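CytC3 (Streptomyces, PDB 3GJA) is a nonheme iron halogenase that probably chlorinates an amino acid-derived substrate using oxygen and 2-oxoglutarate, on a beta-barrel fold of the phytanoyl-CoA dioxygenase family. Local coordinates at residues A[158-164]-A[241-247]; A[283-289]-A[300-304]; A[21-25]-A[165-169]. All coordinates share one frame; numbering follows the deposited sequence.

Contact 1 (A[158-164]-A[241-247]); sequences EQNGCLQ and ASLPHTG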
ATOM      1  N   GLU A 158      16.454   7.597  -9.937  1.00 39.40           N
ATOM      2  CA  GLU A 158      16.560   6.866 -11.186  1.00 41.58           C
ATOM      3  C   GLU A 158      17.701   5.876 -11.045  1.00 40.16           C
ATOM      4  O   GLU A 158      17.606   4.738 -11.499  1.00 41.97           O
ATOM      5  CB  GLU A 158      16.826   7.813 -12.352  1.00 42.41           C
ATOM      6  CG  GLU A 158      15.624   8.655 -12.724  1.00 46.62           C
ATOM      7  CD  GLU A 158      15.843   9.437 -14.000  1.00 50.94           C
ATOM      8  OE1 GLU A 158      16.022   8.797 -15.061  1.00 51.42           O
ATOM      9  OE2 GLU A 158      15.840  10.686 -13.941  1.00 51.85           O
ATOM     10  N   GLN A 159      18.774   6.307 -10.392  1.00 38.89           N
ATOM     11  CA  GLN A 159      19.927   5.440 -10.188  1.00 38.77           C
ATOM     12  C   GLN A 159      19.559   4.252  -9.302  1.00 36.03           C
ATOM     13  O   GLN A 159      20.105   3.166  -9.467  1.00 34.37           O
ATOM     14  CB  GLN A 159      21.081   6.222  -9.556  1.00 39.82           C
ATOM     15  CG  GLN A 159      22.344   5.393  -9.418  1.00 43.13           C
ATOM     16  CD  GLN A 159      23.574   6.226  -9.109  1.00 46.01           C
ATOM     17  OE1 GLN A 159      23.761   6.698  -7.986  1.00 45.30           O
ATOM     18  NE2 GLN A 159      24.419   6.419 -10.117  1.00 46.11           N
ATOM     19  N   ASN A 160      18.628   4.489  -8.376  1.00 35.44           N
ATOM     20  CA  ASN A 160      18.103   3.499  -7.412  1.00 34.95           C
ATOM     21  C   ASN A 160      17.091   2.509  -7.973  1.00 32.11           C
ATOM     22  O   ASN A 160      16.712   1.559  -7.286  1.00 30.19           O
ATOM     23  CB  ASN A 160      17.388   4.212  -6.248  1.00 38.27           C
ATOM     24  CG  ASN A 160      18.183   4.177  -5.000  1.00 39.99           C
ATOM     25  OD1 ASN A 160      19.176   3.453  -4.922  1.00 45.77           O
ATOM     26  ND2 ASN A 160      17.770   4.944  -4.004  1.00 37.69           N
ATOM     27  N   GLY A 161      16.608   2.773  -9.181  1.00 30.78           N
ATOM     28  CA  GLY A 161      15.608   1.913  -9.786  1.00 32.29           C
ATOM     29  C   GLY A 161      14.193   2.349  -9.423  1.00 32.97           C
ATOM     30  O   GLY A 161      13.331   1.509  -9.134  1.00 33.11           O
ATOM     31  N   CYS A 162      13.947   3.658  -9.445  1.00 34.01           N
ATOM     32  CA  CYS A 162      12.632   4.205  -9.108  1.00 36.05           C
ATOM     33  C   CYS A 162      11.526   3.758 -10.052  1.00 38.24           C
ATOM     34  O   CYS A 162      11.774   3.331 -11.180  1.00 38.78           O
ATOM     35  CB  CYS A 162      12.666   5.734  -9.104  1.00 36.74           C
ATOM     36  SG  CYS A 162      12.871   6.463 -10.759  1.00 37.03           S
ATOM     37  N   LEU A 163      10.291   3.883  -9.579  1.00 40.28           N
ATOM     38  CA  LEU A 163       9.122   3.507 -10.354  1.00 42.10           C
ATOM     39  C   LEU A 163       8.954   4.445 -11.547  1.00 42.59           C
ATOM     40  O   LEU A 163       9.500   5.552 -11.575  1.00 39.75           O
ATOM     41  CB  LEU A 163       7.867   3.571  -9.471  1.00 45.15           C
ATOM     42  CG  LEU A 163       7.889   2.756  -8.166  1.00 46.77           C
ATOM     43  CD1 LEU A 163       6.708   3.148  -7.284  1.00 46.69           C
ATOM     44  CD2 LEU A 163       7.859   1.264  -8.485  1.00 48.08           C
ATOM     45  N   GLN A 164       8.190   3.987 -12.533  1.00 43.38           N
ATOM     46  CA  GLN A 164       7.910   4.763 -13.734  1.00 43.63           C
ATOM     47  C   GLN A 164       6.411   4.699 -14.012  1.00 45.46           C
ATOM     48  O   GLN A 164       5.819   3.618 -14.024  1.00 44.42           O
ATOM     49  CB  GLN A 164       8.671   4.185 -14.919  1.00 43.00           C
ATOM     50  CG  GLN A 164      10.168   4.310 -14.816  1.00 40.29           C
ATOM     51  CD  GLN A 164      10.873   3.481 -15.861  1.00 42.56           C
ATOM     52  OE1 GLN A 164      11.010   2.268 -15.714  1.00 40.72           O
ATOM     53  NE2 GLN A 164      11.312   4.127 -16.936  1.00 40.24           N
ATOM     54  N   ALA A 241       6.123   0.890 -14.806  1.00 34.21           N
ATOM     55  CA  ALA A 241       7.360   0.162 -15.036  1.00 34.21           C
ATOM     56  C   ALA A 241       8.339   0.587 -13.948  1.00 34.62           C
ATOM     57  O   ALA A 241       7.982   1.343 -13.053  1.00 37.00           O
ATOM     58  CB  ALA A 241       7.920   0.508 -16.414  1.00 32.55           C
ATOM     59  N   SER A 242       9.569   0.102 -14.020  1.00 34.11           N
ATOM     60  CA  SER A 242      10.575   0.477 -13.038  1.00 34.65           C
ATOM     61  C   SER A 242      11.954   0.345 -13.666  1.00 34.50           C
ATOM     62  O   SER A 242      12.192  -0.527 -14.497  1.00 34.20           O
ATOM     63  CB  SER A 242      10.479  -0.409 -11.790  1.00 33.23           C
ATOM     64  OG  SER A 242      10.752  -1.766 -12.100  1.00 36.02           O
ATOM     65  N   LEU A 243      12.856   1.229 -13.266  1.00 36.95           N
ATOM     66  CA  LEU A 243      14.213   1.240 -13.786  1.00 36.39           C
ATOM     67  C   LEU A 243      15.084   0.234 -13.046  1.00 37.25           C
ATOM     68  O   LEU A 243      14.748  -0.200 -11.944  1.00 35.46           O
ATOM     69  CB  LEU A 243      14.815   2.640 -13.616  1.00 35.99           C
ATOM     70  CG  LEU A 243      14.299   3.778 -14.506  1.00 38.99           C
ATOM     71  CD1 LEU A 243      14.810   5.101 -13.967  1.00 37.24           C
ATOM     72  CD2 LEU A 243      14.772   3.586 -15.954  1.00 35.34           C
ATOM     73  N   PRO A 244      16.203  -0.177 -13.662  1.00 35.93           N
ATOM     74  CA  PRO A 244      17.096  -1.127 -12.997  1.00 35.59           C
ATOM     75  C   PRO A 244      17.878  -0.324 -11.967  1.00 35.42           C
ATOM     76  O   PRO A 244      17.905   0.903 -12.031  1.00 34.62           O
ATOM     77  CB  PRO A 244      17.987  -1.617 -14.131  1.00 36.39           C
ATOM     78  CG  PRO A 244      18.091  -0.409 -15.008  1.00 37.12           C
ATOM     79  CD  PRO A 244      16.649   0.079 -15.043  1.00 36.82           C
ATOM     80  N   HIS A 245      18.499  -1.004 -11.014  1.00 35.22           N
ATOM     81  CA  HIS A 245      19.276  -0.316  -9.997  1.00 34.74           C
ATOM     82  C   HIS A 245      20.724  -0.309 -10.461  1.00 35.05           C
ATOM     83  O   HIS A 245      21.388  -1.342 -10.443  1.00 34.17           O
ATOM     84  CB  HIS A 245      19.159  -1.045  -8.660  1.00 35.57           C
ATOM     85  CG  HIS A 245      19.861  -0.357  -7.531  1.00 34.96           C
ATOM     86  ND1 HIS A 245      21.134   0.162  -7.651  1.00 32.67           N
ATOM     87  CD2 HIS A 245      19.489  -0.150  -6.245  1.00 32.28           C
ATOM     88  CE1 HIS A 245      21.514   0.659  -6.487  1.00 32.12           C
ATOM     89  NE2 HIS A 245      20.536   0.481  -5.617  1.00 30.83           N
ATOM     90  N   THR A 246      21.205   0.862 -10.864  1.00 35.36           N
ATOM     91  CA  THR A 246      22.571   1.004 -11.359  1.00 36.99           C
ATOM     92  C   THR A 246      23.465   1.850 -10.458  1.00 37.84           C
ATOM     93  O   THR A 246      24.439   2.432 -10.937  1.00 39.87           O
ATOM     94  CB  THR A 246      22.571   1.654 -12.763  1.00 35.95           C
ATOM     95  OG1 THR A 246      21.935   2.933 -12.686  1.00 36.98           O
ATOM     96  CG2 THR A 246      21.800   0.790 -13.760  1.00 35.00           C
ATOM     97  N   GLY A 247      23.139   1.916  -9.166  1.00 37.77           N
ATOM     98  CA  GLY A 247      23.923   2.710  -8.227  1.00 34.48           C
ATOM     99  C   GLY A 247      24.930   1.917  -7.419  1.00 34.76           C
ATOM    100  O   GLY A 247      25.367   0.855  -7.844  1.00 35.68           O
TER
HETATM  101  O   HOH W   1      19.137   3.075 -13.007  1.00 36.71           O

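Contact 2 (A[283-289]-A[300-304]); sequences LEKYGAV and NRIAR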
ATOM      1  N   LEU A 283      -4.531 -15.878   8.042  1.00 45.12           N
ATOM      2  CA  LEU A 283      -5.600 -14.974   8.461  1.00 43.95           C
ATOM      3  C   LEU A 283      -6.014 -15.000   9.923  1.00 43.40           C
ATOM      4  O   LEU A 283      -6.769 -14.135  10.358  1.00 41.66           O
ATOM      5  CB  LEU A 283      -6.843 -15.198   7.594  1.00 44.36           C
ATOM      6  CG  LEU A 283      -6.899 -14.571   6.192  1.00 47.08           C
ATOM      7  CD1 LEU A 283      -5.618 -13.815   5.880  1.00 46.64           C
ATOM      8  CD2 LEU A 283      -7.128 -15.653   5.167  1.00 45.55           C
ATOM      9  N   GLU A 284      -5.520 -15.968  10.683  1.00 43.37           N
ATOM     10  CA  GLU A 284      -5.885 -16.069  12.092  1.00 45.86           C
ATOM     11  C   GLU A 284      -5.902 -14.717  12.804  1.00 46.03           C
ATOM     12  O   GLU A 284      -6.926 -14.312  13.355  1.00 46.54           O
ATOM     13  CB  GLU A 284      -4.932 -17.013  12.823  1.00 48.27           C
ATOM     14  CG  GLU A 284      -5.370 -17.341  14.238  1.00 55.02           C
ATOM     15  CD  GLU A 284      -4.362 -18.211  14.962  1.00 60.39           C
ATOM     16  OE1 GLU A 284      -3.996 -19.274  14.410  1.00 63.57           O
ATOM     17  OE2 GLU A 284      -3.935 -17.836  16.080  1.00 61.75           O
ATOM     18  N   LYS A 285      -4.777 -14.011  12.790  1.00 45.91           N
ATOM     19  CA  LYS A 285      -4.710 -12.716  13.458  1.00 45.12           C
ATOM     20  C   LYS A 285      -4.784 -11.532  12.501  1.00 44.10           C
ATOM     21  O   LYS A 285      -4.439 -10.410  12.870  1.00 44.33           O
ATOM     22  CB  LYS A 285      -3.433 -12.627  14.291  1.00 46.88           C
ATOM     23  CG  LYS A 285      -3.313 -13.723  15.332  1.00 50.48           C
ATOM     24  CD  LYS A 285      -2.000 -13.635  16.085  1.00 53.53           C
ATOM     25  CE  LYS A 285      -1.819 -14.827  17.007  1.00 56.28           C
ATOM     26  NZ  LYS A 285      -0.481 -14.815  17.666  1.00 59.04           N
ATOM     27  N   TYR A 286      -5.231 -11.771  11.272  1.00 42.15           N
ATOM     28  CA  TYR A 286      -5.334 -10.680  10.318  1.00 41.10           C
ATOM     29  C   TYR A 286      -6.573  -9.846  10.563  1.00 42.01           C
ATOM     30  O   TYR A 286      -7.582 -10.337  11.070  1.00 43.61           O
ATOM     31  CB  TYR A 286      -5.396 -11.182   8.872  1.00 39.83           C
ATOM     32  CG  TYR A 286      -5.759 -10.068   7.905  1.00 37.32           C
ATOM     33  CD1 TYR A 286      -4.796  -9.155   7.463  1.00 37.44           C
ATOM     34  CD2 TYR A 286      -7.085  -9.860   7.514  1.00 36.66           C
ATOM     35  CE1 TYR A 286      -5.141  -8.061   6.664  1.00 34.48           C
ATOM     36  CE2 TYR A 286      -7.443  -8.766   6.717  1.00 35.75           C
ATOM     37  CZ  TYR A 286      -6.462  -7.867   6.297  1.00 36.86           C
ATOM     38  OH  TYR A 286      -6.808  -6.765   5.527  1.00 36.74           O
ATOM     39  N   GLY A 287      -6.492  -8.579  10.175  1.00 41.38           N
ATOM     40  CA  GLY A 287      -7.618  -7.688  10.304  1.00 37.90           C
ATOM     41  C   GLY A 287      -7.393  -6.478   9.428  1.00 38.41           C
ATOM     42  O   GLY A 287      -6.264  -6.022   9.278  1.00 37.35           O
ATOM     43  N   ALA A 288      -8.458  -5.978   8.816  1.00 37.66           N
ATOM     44  CA  ALA A 288      -8.361  -4.779   8.006  1.00 38.46           C
ATOM     45  C   ALA A 288      -8.501  -3.639   9.020  1.00 38.64           C
ATOM     46  O   ALA A 288      -9.147  -3.799  10.058  1.00 38.65           O
ATOM     47  CB  ALA A 288      -9.491  -4.731   6.982  1.00 37.08           C
ATOM     48  N   VAL A 289      -7.889  -2.498   8.733  1.00 38.85           N
ATOM     49  CA  VAL A 289      -7.949  -1.367   9.647  1.00 37.58           C
ATOM     50  C   VAL A 289      -8.825  -0.249   9.116  1.00 38.83           C
ATOM     51  O   VAL A 289      -8.621   0.239   8.003  1.00 39.18           O
ATOM     52  CB  VAL A 289      -6.533  -0.798   9.914  1.00 38.14           C
ATOM     53  CG1 VAL A 289      -6.625   0.477  10.753  1.00 36.44           C
ATOM     54  CG2 VAL A 289      -5.683  -1.840  10.631  1.00 36.54           C
ATOM     55  N   ASN A 300     -15.797  -7.883   6.756  1.00 44.32           N
ATOM     56  CA  ASN A 300     -14.354  -8.104   6.711  1.00 42.38           C
ATOM     57  C   ASN A 300     -13.785  -8.349   8.099  1.00 41.78           C
ATOM     58  O   ASN A 300     -14.371  -7.926   9.094  1.00 41.26           O
ATOM     59  CB  ASN A 300     -13.636  -6.879   6.137  1.00 41.87           C
ATOM     60  CG  ASN A 300     -13.879  -6.693   4.666  1.00 42.29           C
ATOM     61  OD1 ASN A 300     -13.786  -7.639   3.890  1.00 46.60           O
ATOM     62  ND2 ASN A 300     -14.179  -5.466   4.266  1.00 42.22           N
ATOM     63  N   ARG A 301     -12.656  -9.046   8.171  1.00 40.35           N
ATOM     64  CA  ARG A 301     -11.999  -9.237   9.454  1.00 40.34           C
ATOM     65  C   ARG A 301     -11.529  -7.814   9.755  1.00 40.62           C
ATOM     66  O   ARG A 301     -11.059  -7.113   8.856  1.00 38.96           O
ATOM     67  CB  ARG A 301     -10.791 -10.168   9.339  1.00 40.89           C
ATOM     68  CG  ARG A 301     -11.123 -11.644   9.139  1.00 43.07           C
ATOM     69  CD  ARG A 301      -9.869 -12.480   9.352  1.00 46.08           C
ATOM     70  NE  ARG A 301     -10.072 -13.914   9.168  1.00 48.06           N
ATOM     71  CZ  ARG A 301     -10.520 -14.473   8.049  1.00 50.43           C
ATOM     72  NH1 ARG A 301     -10.826 -13.715   7.000  1.00 51.63           N
ATOM     73  NH2 ARG A 301     -10.654 -15.793   7.977  1.00 50.24           N
ATOM     74  N   ILE A 302     -11.663  -7.383  11.004  1.00 41.41           N
ATOM     75  CA  ILE A 302     -11.290  -6.025  11.389  1.00 40.79           C
ATOM     76  C   ILE A 302     -10.370  -6.024  12.596  1.00 41.51           C
ATOM     77  O   ILE A 302     -10.541  -6.821  13.516  1.00 41.76           O
ATOM     78  CB  ILE A 302     -12.555  -5.181  11.731  1.00 41.75           C
ATOM     79  CG1 ILE A 302     -13.430  -5.023  10.482  1.00 42.23           C
ATOM     80  CG2 ILE A 302     -12.161  -3.811  12.294  1.00 39.37           C
ATOM     81  CD1 ILE A 302     -12.811  -4.170   9.379  1.00 40.97           C
ATOM     82  N   ALA A 303      -9.392  -5.125  12.581  1.00 41.92           N
ATOM     83  CA  ALA A 303      -8.446  -4.987  13.676  1.00 40.40           C
ATOM     84  C   ALA A 303      -8.581  -3.572  14.219  1.00 42.26           C
ATOM     85  O   ALA A 303      -8.190  -2.598  13.570  1.00 40.99           O
ATOM     86  CB  ALA A 303      -7.026  -5.229  13.179  1.00 41.28           C
ATOM     87  N   ARG A 304      -9.153  -3.462  15.411  1.00 40.98           N
ATOM     88  CA  ARG A 304      -9.342  -2.168  16.046  1.00 40.63           C
ATOM     89  C   ARG A 304      -8.099  -1.841  16.860  1.00 40.11           C
ATOM     90  O   ARG A 304      -7.810  -0.682  17.124  1.00 38.92           O
ATOM     91  CB  ARG A 304     -10.582  -2.212  16.954  1.00 41.55           C
ATOM     92  CG  ARG A 304     -10.774  -1.001  17.871  1.00 41.40           C
ATOM     93  CD  ARG A 304     -11.413   0.196  17.181  1.00 42.36           C
ATOM     94  NE  ARG A 304     -11.442   1.350  18.081  1.00 45.19           N
ATOM     95  CZ  ARG A 304     -12.136   2.467  17.868  1.00 46.12           C
ATOM     96  NH1 ARG A 304     -12.877   2.603  16.777  1.00 47.82           N
ATOM     97  NH2 ARG A 304     -12.085   3.456  18.752  1.00 46.76           N
TER

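Contact 3 (A[21-25]-A[165-169]); sequences ERDGY and LMPGT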
ATOM      1  N   GLU A  21      -7.646  11.182 -11.605  1.00 49.04           N
ATOM      2  CA  GLU A  21      -8.614  10.463 -12.415  1.00 51.87           C
ATOM      3  C   GLU A  21      -8.120  10.215 -13.831  1.00 50.88           C
ATOM      4  O   GLU A  21      -8.444   9.194 -14.430  1.00 51.51           O
ATOM      5  CB  GLU A  21      -9.947  11.214 -12.456  1.00 55.37           C
ATOM      6  CG  GLU A  21     -10.707  11.159 -11.143  1.00 62.02           C
ATOM      7  CD  GLU A  21     -12.079  11.808 -11.222  1.00 67.18           C
ATOM      8  OE1 GLU A  21     -12.808  11.774 -10.205  1.00 69.18           O
ATOM      9  OE2 GLU A  21     -12.429  12.356 -12.295  1.00 69.58           O
ATOM     10  N   ARG A  22      -7.335  11.130 -14.380  1.00 49.83           N
ATOM     11  CA  ARG A  22      -6.856  10.906 -15.733  1.00 50.29           C
ATOM     12  C   ARG A  22      -5.543  10.134 -15.800  1.00 48.63           C
ATOM     13  O   ARG A  22      -5.281   9.462 -16.795  1.00 48.95           O
ATOM     14  CB  ARG A  22      -6.725  12.228 -16.496  1.00 51.87           C
ATOM     15  CG  ARG A  22      -5.768  13.233 -15.905  1.00 54.41           C
ATOM     16  CD  ARG A  22      -5.526  14.375 -16.891  1.00 55.98           C
ATOM     17  NE  ARG A  22      -4.826  15.491 -16.261  1.00 58.43           N
ATOM     18  CZ  ARG A  22      -5.426  16.471 -15.590  1.00 59.24           C
ATOM     19  NH1 ARG A  22      -6.749  16.487 -15.465  1.00 58.36           N
ATOM     20  NH2 ARG A  22      -4.700  17.432 -15.031  1.00 60.03           N
ATOM     21  N   ASP A  23      -4.736  10.203 -14.743  1.00 45.07           N
ATOM     22  CA  ASP A  23      -3.449   9.511 -14.727  1.00 43.50           C
ATOM     23  C   ASP A  23      -3.416   8.171 -14.005  1.00 42.50           C
ATOM     24  O   ASP A  23      -2.606   7.311 -14.336  1.00 44.36           O
ATOM     25  CB  ASP A  23      -2.369  10.407 -14.125  1.00 42.87           C
ATOM     26  CG  ASP A  23      -2.096  11.622 -14.961  1.00 42.76           C
ATOM     27  OD1 ASP A  23      -2.499  11.622 -16.141  1.00 43.45           O
ATOM     28  OD2 ASP A  23      -1.468  12.568 -14.446  1.00 44.69           O
ATOM     29  N   GLY A  24      -4.281   7.992 -13.018  1.00 41.05           N
ATOM     30  CA  GLY A  24      -4.286   6.746 -12.276  1.00 39.58           C
ATOM     31  C   GLY A  24      -3.295   6.817 -11.126  1.00 39.34           C
ATOM     32  O   GLY A  24      -3.106   5.851 -10.393  1.00 39.21           O
ATOM     33  N   TYR A  25      -2.646   7.966 -10.980  1.00 38.53           N
ATOM     34  CA  TYR A  25      -1.686   8.168  -9.902  1.00 38.10           C
ATOM     35  C   TYR A  25      -1.513   9.654  -9.654  1.00 37.36           C
ATOM     36  O   TYR A  25      -2.014  10.486 -10.409  1.00 36.14           O
ATOM     37  CB  TYR A  25      -0.317   7.584 -10.255  1.00 38.72           C
ATOM     38  CG  TYR A  25       0.356   8.306 -11.398  1.00 40.99           C
ATOM     39  CD1 TYR A  25       0.061   7.978 -12.719  1.00 42.28           C
ATOM     40  CD2 TYR A  25       1.244   9.358 -11.161  1.00 41.52           C
ATOM     41  CE1 TYR A  25       0.625   8.675 -13.774  1.00 43.12           C
ATOM     42  CE2 TYR A  25       1.815  10.067 -12.217  1.00 42.72           C
ATOM     43  CZ  TYR A  25       1.498   9.717 -13.520  1.00 42.82           C
ATOM     44  OH  TYR A  25       2.033  10.413 -14.578  1.00 43.89           O
ATOM     45  N   LEU A 165       5.803   5.862 -14.210  1.00 48.19           N
ATOM     46  CA  LEU A 165       4.372   5.960 -14.499  1.00 51.18           C
ATOM     47  C   LEU A 165       4.192   6.776 -15.777  1.00 52.35           C
ATOM     48  O   LEU A 165       5.068   7.547 -16.146  1.00 53.40           O
ATOM     49  CB  LEU A 165       3.633   6.673 -13.359  1.00 51.31           C
ATOM     50  CG  LEU A 165       3.437   6.045 -11.980  1.00 51.65           C
ATOM     51  CD1 LEU A 165       2.855   4.663 -12.148  1.00 51.86           C
ATOM     52  CD2 LEU A 165       4.742   5.981 -11.226  1.00 54.53           C
ATOM     53  N   MET A 166       3.073   6.601 -16.468  1.00 54.14           N
ATOM     54  CA  MET A 166       2.842   7.394 -17.669  1.00 55.29           C
ATOM     55  C   MET A 166       1.488   8.086 -17.580  1.00 54.96           C
ATOM     56  O   MET A 166       0.512   7.504 -17.105  1.00 54.28           O
ATOM     57  CB  MET A 166       2.922   6.536 -18.946  1.00 56.12           C
ATOM     58  CG  MET A 166       1.931   5.384 -19.052  1.00 55.49           C
ATOM     59  SD  MET A 166       1.872   4.702 -20.753  1.00 59.27           S
ATOM     60  CE  MET A 166       3.570   4.166 -20.991  1.00 55.76           C
ATOM     61  N   PRO A 167       1.421   9.350 -18.017  1.00 55.76           N
ATOM     62  CA  PRO A 167       0.190  10.146 -17.997  1.00 56.84           C
ATOM     63  C   PRO A 167      -0.909   9.469 -18.807  1.00 58.73           C
ATOM     64  O   PRO A 167      -0.690   8.403 -19.377  1.00 59.42           O
ATOM     65  CB  PRO A 167       0.627  11.467 -18.617  1.00 56.10           C
ATOM     66  CG  PRO A 167       2.062  11.560 -18.220  1.00 56.58           C
ATOM     67  CD  PRO A 167       2.556  10.162 -18.476  1.00 55.00           C
ATOM     68  N   GLY A 168      -2.083  10.088 -18.864  1.00 60.47           N
ATOM     69  CA  GLY A 168      -3.177   9.499 -19.614  1.00 63.05           C
ATOM     70  C   GLY A 168      -3.669   8.257 -18.905  1.00 65.50           C
ATOM     71  O   GLY A 168      -2.978   7.725 -18.040  1.00 65.70           O
ATOM     72  N   THR A 169      -4.858   7.784 -19.265  1.00 68.11           N
ATOM     73  CA  THR A 169      -5.418   6.602 -18.619  1.00 70.35           C
ATOM     74  C   THR A 169      -4.799   5.319 -19.168  1.00 71.12           C
ATOM     75  O   THR A 169      -5.567   4.427 -19.584  1.00 70.80           O
ATOM     76  CB  THR A 169      -6.951   6.539 -18.808  1.00 71.67           C
ATOM     77  OG1 THR A 169      -7.513   7.844 -18.618  1.00 73.88           O
ATOM     78  CG2 THR A 169      -7.571   5.589 -17.790  1.00 72.54           C
TER
HETATM   79  O   HOH W   2      -1.750   6.192 -16.508  1.00 51.41           O

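Contact 1 (A[158-164]-A[241-247])
Glu158, Pro244 and Thr246 are tied together by one water. It donates to Glu158 O and Pro244 O, both 2.7 Å from the water oxygen, and accepts from Thr246 OG1. Thr246 N donates to Gln159 O at 2.9 Å. The extended Gln159 chain runs alongside Gly247, with Gln159 CG 3.3 Å from Gly247 CA. A beta carbon on Gly247 would strike it.

The His245 ring is fixed at both nitrogens. ND1 accepts from Gly247 N, and NE2 bonds to Asp251 O. CG of His245 is anti to its own N (chi1 -176°), which slides the ring under Asn160. Asn160 CA then lies over one face, 4.2 Å from the ring centroid and offset toward the rim.

Gly161 has positive phi and packs its CA on Leu243 O. Lys108 NZ bonds to the carbonyl oxygens of both residues. Leu243 CD1 reaches back to Glu158 CB at 3.7 Å and touches Cys162 SG. Leu243 N bonds to Cys162 O almost straight, at 173°.

Beyond this the chains become regular. Gln164 and Ala241 form an antiparallel hydrogen-bonded pair, and Leu163 and Ser242 the adjoining non-hydrogen-bonded pair. Such a short two-stranded antiparallel ladder, continued into loops, is consistent with the smaller sheet of a cupin-type beta barrel.

Contact 2 (A[283-289]-A[300-304])
The Arg301 guanidinium has Leu283 CB over one face, 3.8 Å from Arg301 CZ and offset toward the rim. The two side chains cross at about a right angle. The Tyr286 ring is turned 63° from the guanidinium plane. Its CD2 approaches Arg301 CB obliquely, so the ring meets the root of the arginine and not its head. Tyr268 packs edge-to-face with the same ring, and Tyr286 OH bonds to Trp101 O.

Arg301 is extended from CG to NE, which lays its CD beside two backbone carbonyls. Arg301 CD is 3.6 Å from Tyr286 O, and Leu283 O is close by. NH2 goes on to bond to Thr271 O. The apolar part of the chain thus lies along Leu283 and Tyr286, and the charged end bonds beyond them. Cutting Arg301 back to an alanine would take away the donor to Thr271 O and is likely to open a gap beside Leu283 and Tyr286.

The backbones are joined by two nearly straight bonds, both at Ala288. Ala288 N donates to Arg301 O at 2.8 Å. Ala303 N donates to Ala288 O at 2.9 Å. Ile302 sits between the two bonded positions, and its CA makes a C-H...O contact with Ala288 O. Ile302 CD1 also touches Ala288 CB at 4.1 Å.

Gly287 lets the chains come this close. Its CA lies 3.8 Å from Ala303 CB, and a beta carbon would clash there. Val289 brushes Ala303 with CG2 and also packs on Ile81 and Met82 of helix 75-82. The contact is a single beta bridge between two loops. The first segment runs into strand 289-290, which pairs with strand 98-108 at the border of the main antiparallel sheet, and 300-304 comes back beside its start.

Contact 3 (A[21-25]-A[165-169])
Leu165 CB sits over the centre of the Tyr25 ring in a CH-pi contact. It is 3.7 Å from the ring centroid and 13° off the ring normal. Leu165 CG leans over the same face toward Tyr25 CG. The two side chains slide past each other in opposite directions. At the ring edge, near its plane, Met166 O comes within 3.5 Å of Tyr25 CE1. Farther out, Tyr25 OH touches the Pro167 ring, 3.8 Å from Pro167 CG. Tyr25 CG stands between its backbone N and carbonyl carbon (chi1 66°), and this turns the ring toward 165-167.

Asp23 makes the polar link. Gly168 N donates to Asp23 OD1 at 3.2 Å. The donor meets this oxygen on its anti side and out of the carboxylate plane, and the bond is bent to 135°. Asp23 OD1 also lies against Pro167 CA. A weak bond runs from Thr169 OG1 to Arg22 O, 3.3 Å apart. A water lies between Asp23 O and Gly168 O, but it has more acceptors around it than protons to give, so its bonds are doubtful.

Two glycines shape the backbones behind these groups. Gly24 has positive phi and leaves the helix, so Tyr25 follows in a new direction. Gly24 O is held by Thr238 OG1, and Gly24 also bonds to the backbone of Trp235. Gly168 also has positive phi, which favours glycine. Met224 packs against both Tyr25 and Leu165, and Tyr222 touches Pro167.

The contact lies at the surface, where helix 14-23 ends and strand 25-30 begins. That strand is an outermost strand of the main sheet, next to strand 230-235. The loop leaving strand 163-165 passes over this junction.

How the contacts relate
Contacts 1 and 3 are neighbours, with centres about 19 Å apart. Residues 158-164 run straight into 165-169, so strand 163-165 links them. Their segments alternate along the chain: 21-25, 158-164, 165-169, then 241-247. The small two-stranded sheet of contact 1 is thereby connected to the first strand of the main sheet at contact 3. Contact 2 comes later in the chain and lies across the chain's centre, about 34 Å from contact 1 and about 32 Å from contact 3, centre to centre. Contacts 3 and 2 adjoin strands 25-30 and 289-290, the two outermost strands of the main sheet. Contacts 1 and 3 thus form one continuous region, and contact 2 a distant one.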